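Local coordinates for protein group II chitinase (Ostrinia furnacalis, PDB 6JAV) that probably hydrolyses internal glycosidic bonds of chitin as an insect endochitinase, this chain being its first family 18 catalytic domain, crystallised with an inhibitor, at residues G76-L81 with G119-D124; L166-S171 with R188-I193. All coordinates share one frame; numbering follows the deposited sequence.

Contact 1 of 2, residues G76-L81 with G119-D124; sequences GIKVSL and GFDGLD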
loop_
_atom_site.group_PDB
_atom_site.type_symbol
_atom_site.label_atom_id
_atom_site.label_comp_id
_atom_site.label_asym_id
_atom_site.label_seq_id
_atom_site.Cartn_x
_atom_site.Cartn_y
_atom_site.Cartn_z
ATOM N N GLY A 76 -12.263 -15.467 -10.513
ATOM C CA GLY A 76 -13.218 -14.721 -9.718
ATOM C C GLY A 76 -12.609 -13.538 -8.987
ATOM O O GLY A 76 -13.324 -12.850 -8.241
ATOM N N ILE A 77 -11.334 -13.281 -9.202
ATOM C CA ILE A 77 -10.654 -12.141 -8.605
ATOM C C ILE A 77 -11.030 -10.896 -9.388
ATOM O O ILE A 77 -11.162 -10.945 -10.613
ATOM C CB ILE A 77 -9.142 -12.399 -8.661
ATOM C CG1 ILE A 77 -8.814 -13.596 -7.764
ATOM C CG2 ILE A 77 -8.346 -11.134 -8.209
ATOM C CD1 ILE A 77 -7.401 -14.152 -7.970
ATOM N N LYS A 78 -11.214 -9.770 -8.695
ATOM C CA LYS A 78 -11.462 -8.496 -9.373
ATOM C C LYS A 78 -10.116 -7.813 -9.593
ATOM O O LYS A 78 -9.308 -7.730 -8.658
ATOM C CB LYS A 78 -12.349 -7.583 -8.519
ATOM C CG LYS A 78 -13.748 -8.203 -8.259
ATOM C CD LYS A 78 -14.477 -8.300 -9.589
ATOM C CE LYS A 78 -15.855 -8.896 -9.471
ATOM N NZ LYS A 78 -16.364 -9.177 -10.837
ATOM N N VAL A 79 -9.844 -7.378 -10.821
ATOM C CA VAL A 79 -8.530 -6.839 -11.194
ATOM C C VAL A 79 -8.703 -5.374 -11.581
ATOM O O VAL A 79 -9.375 -5.061 -12.577
ATOM C CB VAL A 79 -7.886 -7.636 -12.337
ATOM C CG1 VAL A 79 -6.517 -7.055 -12.651
ATOM C CG2 VAL A 79 -7.728 -9.070 -11.932
ATOM N N SER A 80 -8.142 -4.461 -10.781
ATOM C CA SER A 80 -8.228 -3.029 -11.044
ATOM C C SER A 80 -6.878 -2.472 -11.478
ATOM O O SER A 80 -5.822 -3.058 -11.220
ATOM C CB SER A 80 -8.655 -2.277 -9.787
ATOM O OG SER A 80 -9.983 -2.634 -9.428
ATOM N N LEU A 81 -6.925 -1.323 -12.131
ATOM C CA LEU A 81 -5.725 -0.606 -12.518
ATOM C C LEU A 81 -5.565 0.600 -11.595
ATOM O O LEU A 81 -6.521 1.367 -11.414
ATOM C CB LEU A 81 -5.860 -0.127 -13.968
ATOM C CG LEU A 81 -4.688 0.714 -14.478
ATOM C CD1 LEU A 81 -3.356 -0.049 -14.420
ATOM C CD2 LEU A 81 -5.000 1.157 -15.891
ATOM N N GLY A 119 -9.778 -4.638 -20.248
ATOM C CA GLY A 119 -10.525 -5.610 -19.471
ATOM C C GLY A 119 -10.444 -5.444 -17.971
ATOM O O GLY A 119 -10.782 -6.382 -17.243
ATOM N N PHE A 120 -10.019 -4.283 -17.480
ATOM C CA PHE A 120 -9.953 -4.095 -16.033
ATOM C C PHE A 120 -11.350 -3.965 -15.444
ATOM O O PHE A 120 -12.276 -3.455 -16.087
ATOM C CB PHE A 120 -9.154 -2.835 -15.704
ATOM C CG PHE A 120 -7.662 -2.992 -15.878
ATOM C CD1 PHE A 120 -6.911 -3.688 -14.927
ATOM C CD2 PHE A 120 -7.004 -2.450 -16.993
ATOM C CE1 PHE A 120 -5.533 -3.834 -15.073
ATOM C CE2 PHE A 120 -5.614 -2.602 -17.149
ATOM C CZ PHE A 120 -4.890 -3.301 -16.189
ATOM N N ASP A 121 -11.497 -4.433 -14.201
ATOM C CA ASP A 121 -12.756 -4.372 -13.469
ATOM C C ASP A 121 -12.968 -3.054 -12.745
ATOM O O ASP A 121 -14.059 -2.833 -12.216
ATOM C CB ASP A 121 -12.802 -5.462 -12.395
ATOM C CG ASP A 121 -12.953 -6.836 -12.964
ATOM O OD1 ASP A 121 -13.857 -7.036 -13.833
ATOM O OD2 ASP A 121 -12.190 -7.722 -12.539
ATOM N N GLY A 122 -11.966 -2.187 -12.692
ATOM C CA GLY A 122 -12.131 -0.942 -11.954
ATOM C C GLY A 122 -10.853 -0.130 -11.979
ATOM O O GLY A 122 -9.824 -0.542 -12.534
ATOM N N LEU A 123 -10.946 1.048 -11.359
ATOM C CA LEU A 123 -9.867 2.012 -11.239
ATOM C C LEU A 123 -9.593 2.227 -9.756
ATOM O O LEU A 123 -10.531 2.344 -8.963
ATOM C CB LEU A 123 -10.319 3.350 -11.847
ATOM C CG LEU A 123 -9.280 4.475 -11.830
ATOM C CD1 LEU A 123 -8.075 4.147 -12.667
ATOM C CD2 LEU A 123 -9.933 5.775 -12.357
ATOM N N ASP A 124 -8.317 2.260 -9.383
ATOM C CA ASP A 124 -7.899 2.600 -8.023
ATOM C C ASP A 124 -7.105 3.903 -8.112
ATOM O O ASP A 124 -6.168 4.011 -8.911
ATOM C CB ASP A 124 -6.988 1.468 -7.512
ATOM C CG ASP A 124 -6.574 1.625 -6.065
ATOM O OD1 ASP A 124 -7.440 1.706 -5.154
ATOM O OD2 ASP A 124 -5.363 1.622 -5.801
HETATM O O HOH W 1 -16.180 -7.205 -12.986
HETATM O O HOH W 2 -10.893 -0.411 -8.025
#
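The phenyl ring of F120 lies flat under L81, whose CB stands almost exactly over its centre, 3.7 Å from the centroid and 4° off the ring normal, a CH-pi contact. The two methyls of L81 stay roughly level with CB over the same face, displaced to its rim, CD1 by CZ and CD2 by CE2. The carbonyl oxygen of V79 sits at the ring edge, in its plane, and Y66 from helix 65-70 meets the ring edge-to-face. A second flat group, the carboxylate of D121, grips the start of strand 78-84. With CG anti to its own carbonyl carbon (chi1 -71°), D121 turns OD2 onto V79 N, a 2.9 Å bond made through the anti lone pair. D121 N returns to V79 O at 2.7 Å, nearly along the C=O axis, so one residue clasps both backbone polar atoms of V79. OD2 also packs against K78 CA and CD, whereas K78 NZ stays 4.5 Å from D121 OD1, beyond a salt bridge. Farther along, L81 N bonds G122 O at 3.0 Å, and L81 O accepts from D124 N at 2.9 Å, the parallel pairing of neighbouring barrel strands. G122 has no side chain, and S80 OG packs against its CA and C. A second-strand oxygen, L123 O, is linked weakly through a water to S80 OG. Helix 101-118 ends just before, in a Schellman motif with G119 as C-prime residue, and its L115 touches both L81 and F120. D121 and D124 are the first two aspartates of the family 18 DxxDxDxE signature. Where the backbone at D121 departs from extended geometry, its two-bond clasp on V79 fixes the carboxylate's rotation, leaving OD1 to a water shared with K78 NZ.

Contact 2 of 2, residues L166-S171 with R188-I193; sequences LSAAVS and RLLDWI
D191 N donates to L166 O over 2.8 Å, and the bond is practically straight at the acceptor, with a C=O...N angle of 178°. The carboxylate of the same residue completes a two-point clasp: OD2 takes L166 N at 2.9 Å through its anti lone pair. A chi1 of -64°, which sets CG beside the D191 backbone N, lets side chain and amide reach L166 together. The buried W192 N, next in the chain, has no hydrogen-bonding partner in the model. Next to this clasp S167 presses its CB over one face of the W192 indole, 3.4 Å from the centroid of the five-membered ring, in a CH-pi contact shifted toward the rim. The indole lies under S167 because CG of W192 is wedged between its own N and carbonyl carbon (chi1 66°). S167 OG hangs above CZ2 and CE2, but its hydrogen-bonding partner is D124 OD1 on the adjoining strand. H38 meets the indole edge-to-face, while V10 and K8 of strand 8-14 also touch it. L190 spreads its two methyls beneath the other side of the strand, CD2 against L166 CG at 3.6 Å and CD1 against A168 CB. Beyond them V170 CG2 and I193 CG2 meet at 3.4 Å, tighter than usual for two carbons. Inside this contact A168 N to W192 O, at 3.4 Å, is a weak bond; the pairing continues through A194, which bonds A168 and V170. The D191 clasp thus fixes the chain leaving helix 183-189 against strand 165-170, and the CH-pi contact seats the indole beside it, ahead of the parallel strand pairing.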
loop_
_atom_site.group_PDB
_atom_site.type_symbol
_atom_site.label_atom_id
_atom_site.label_comp_id
_atom_site.label_asym_id
_atom_site.label_seq_id
_atom_site.Cartn_x
_atom_site.Cartn_y
_atom_site.Cartn_z
ATOM N N LEU A 166 -14.543 1.420 -8.217
ATOM C CA LEU A 166 -13.731 2.601 -7.971
ATOM C C LEU A 166 -13.250 2.554 -6.529
ATOM O O LEU A 166 -14.055 2.399 -5.609
ATOM C CB LEU A 166 -14.550 3.888 -8.221
ATOM C CG LEU A 166 -13.762 5.175 -8.035
ATOM C CD1 LEU A 166 -12.613 5.291 -9.055
ATOM C CD2 LEU A 166 -14.692 6.402 -8.103
ATOM N N SER A 167 -11.939 2.649 -6.332
ATOM C CA SER A 167 -11.341 2.586 -5.001
ATOM C C SER A 167 -10.242 3.626 -4.918
ATOM O O SER A 167 -9.860 4.233 -5.918
ATOM C CB SER A 167 -10.771 1.195 -4.699
ATOM O OG SER A 167 -9.862 0.799 -5.720
ATOM N N ALA A 168 -9.719 3.829 -3.710
ATOM C CA ALA A 168 -8.570 4.710 -3.563
ATOM C C ALA A 168 -7.662 4.197 -2.464
ATOM O O ALA A 168 -8.136 3.638 -1.473
ATOM C CB ALA A 168 -9.000 6.149 -3.182
ATOM N N ALA A 169 -6.359 4.413 -2.639
ATOM C CA ALA A 169 -5.390 4.211 -1.568
ATOM C C ALA A 169 -5.165 5.561 -0.924
ATOM O O ALA A 169 -4.967 6.556 -1.627
ATOM C CB ALA A 169 -4.073 3.681 -2.132
ATOM N N VAL A 170 -5.194 5.603 0.407
ATOM C CA VAL A 170 -5.256 6.874 1.125
ATOM C C VAL A 170 -4.263 6.931 2.293
ATOM O O VAL A 170 -3.847 5.919 2.859
ATOM C CB VAL A 170 -6.680 7.158 1.641
ATOM C CG1 VAL A 170 -7.687 7.214 0.475
ATOM C CG2 VAL A 170 -7.087 6.115 2.678
ATOM N N SER A 171 -3.913 8.169 2.677
ATOM C CA SER A 171 -2.941 8.421 3.726
ATOM C C SER A 171 -3.416 7.923 5.093
ATOM O O SER A 171 -4.608 7.978 5.404
ATOM C CB SER A 171 -2.742 9.934 3.842
ATOM O OG SER A 171 -1.876 10.242 4.938
ATOM N N ARG A 188 -18.953 7.418 0.685
ATOM C CA ARG A 188 -20.218 7.068 0.055
ATOM C C ARG A 188 -20.012 6.471 -1.339
ATOM O O ARG A 188 -20.734 5.542 -1.736
ATOM C CB ARG A 188 -21.111 8.311 0.001
ATOM C CG ARG A 188 -22.404 8.073 -0.736
ATOM C CD ARG A 188 -23.389 9.224 -0.502
ATOM N NE ARG A 188 -22.773 10.529 -0.656
ATOM C CZ ARG A 188 -22.577 11.134 -1.821
ATOM N NH1 ARG A 188 -22.951 10.544 -2.940
ATOM N NH2 ARG A 188 -22.011 12.330 -1.860
ATOM N N LEU A 189 -19.045 6.992 -2.108
ATOM C CA LEU A 189 -18.923 6.640 -3.524
ATOM C C LEU A 189 -17.936 5.517 -3.808
ATOM O O LEU A 189 -18.141 4.762 -4.765
ATOM C CB LEU A 189 -18.504 7.877 -4.336
ATOM C CG LEU A 189 -19.599 8.954 -4.342
ATOM C CD1 LEU A 189 -19.095 10.213 -5.000
ATOM C CD2 LEU A 189 -20.850 8.426 -5.057
ATOM N N LEU A 190 -16.884 5.380 -3.020
ATOM C CA LEU A 190 -15.868 4.371 -3.302
ATOM C C LEU A 190 -16.317 2.980 -2.846
ATOM O O LEU A 190 -16.976 2.811 -1.819
ATOM C CB LEU A 190 -14.552 4.735 -2.600
ATOM C CG LEU A 190 -13.896 6.045 -3.055
ATOM C CD1 LEU A 190 -12.682 6.358 -2.179
ATOM C CD2 LEU A 190 -13.512 5.954 -4.509
ATOM N N ASP A 191 -15.915 1.962 -3.604
ATOM C CA ASP A 191 -16.234 0.596 -3.211
ATOM C C ASP A 191 -15.357 0.126 -2.056
ATOM O O ASP A 191 -15.813 -0.649 -1.200
ATOM C CB ASP A 191 -16.124 -0.321 -4.431
ATOM C CG ASP A 191 -17.141 0.042 -5.482
ATOM O OD1 ASP A 191 -18.369 -0.077 -5.191
ATOM O OD2 ASP A 191 -16.741 0.497 -6.562
ATOM N N TRP A 192 -14.114 0.590 -2.001
ATOM C CA TRP A 192 -13.316 0.442 -0.796
ATOM C C TRP A 192 -12.281 1.552 -0.754
ATOM O O TRP A 192 -11.977 2.204 -1.762
ATOM C CB TRP A 192 -12.643 -0.945 -0.631
ATOM C CG TRP A 192 -11.597 -1.219 -1.661
ATOM C CD1 TRP A 192 -10.265 -0.942 -1.587
ATOM C CD2 TRP A 192 -11.815 -1.816 -2.951
ATOM N NE1 TRP A 192 -9.640 -1.326 -2.753
ATOM C CE2 TRP A 192 -10.566 -1.868 -3.601
ATOM C CE3 TRP A 192 -12.938 -2.296 -3.617
ATOM C CZ2 TRP A 192 -10.414 -2.386 -4.894
ATOM C CZ3 TRP A 192 -12.796 -2.798 -4.896
ATOM C CH2 TRP A 192 -11.529 -2.851 -5.521
ATOM N N ILE A 193 -11.787 1.767 0.457
ATOM C CA ILE A 193 -10.735 2.717 0.767
ATOM C C ILE A 193 -9.601 1.894 1.375
ATOM O O ILE A 193 -9.772 1.271 2.427
ATOM C CB ILE A 193 -11.259 3.776 1.740
ATOM C CG1 ILE A 193 -12.388 4.559 1.038
ATOM C CG2 ILE A 193 -10.155 4.685 2.166
ATOM C CD1 ILE A 193 -13.127 5.533 1.978
#

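How the contacts relate
Contacts 1 and 2 are alternate steps round the family 18 TIM barrel, their centres about 14 Å apart, separated by the pairing of strands 122-126 and 165-170. There S167 N lies 3.0 Å from L123 O, and S167 OG lies 2.6 Å from D124 OD1, both probable hydrogen bonds. D124 also bonds Y12 through OD2, which ties the joint to strand 8-14. Strand 122-126 carries the DxxDxDxE signature, with D126 its third aspartate, so contact 1 belongs to the active-site strand. Both contacts use an aspartate near the beginning of their second strand to clasp the first. The bound inhibitor is not touched by contact 2, where the side chain of V170 remains about 13 Å from it.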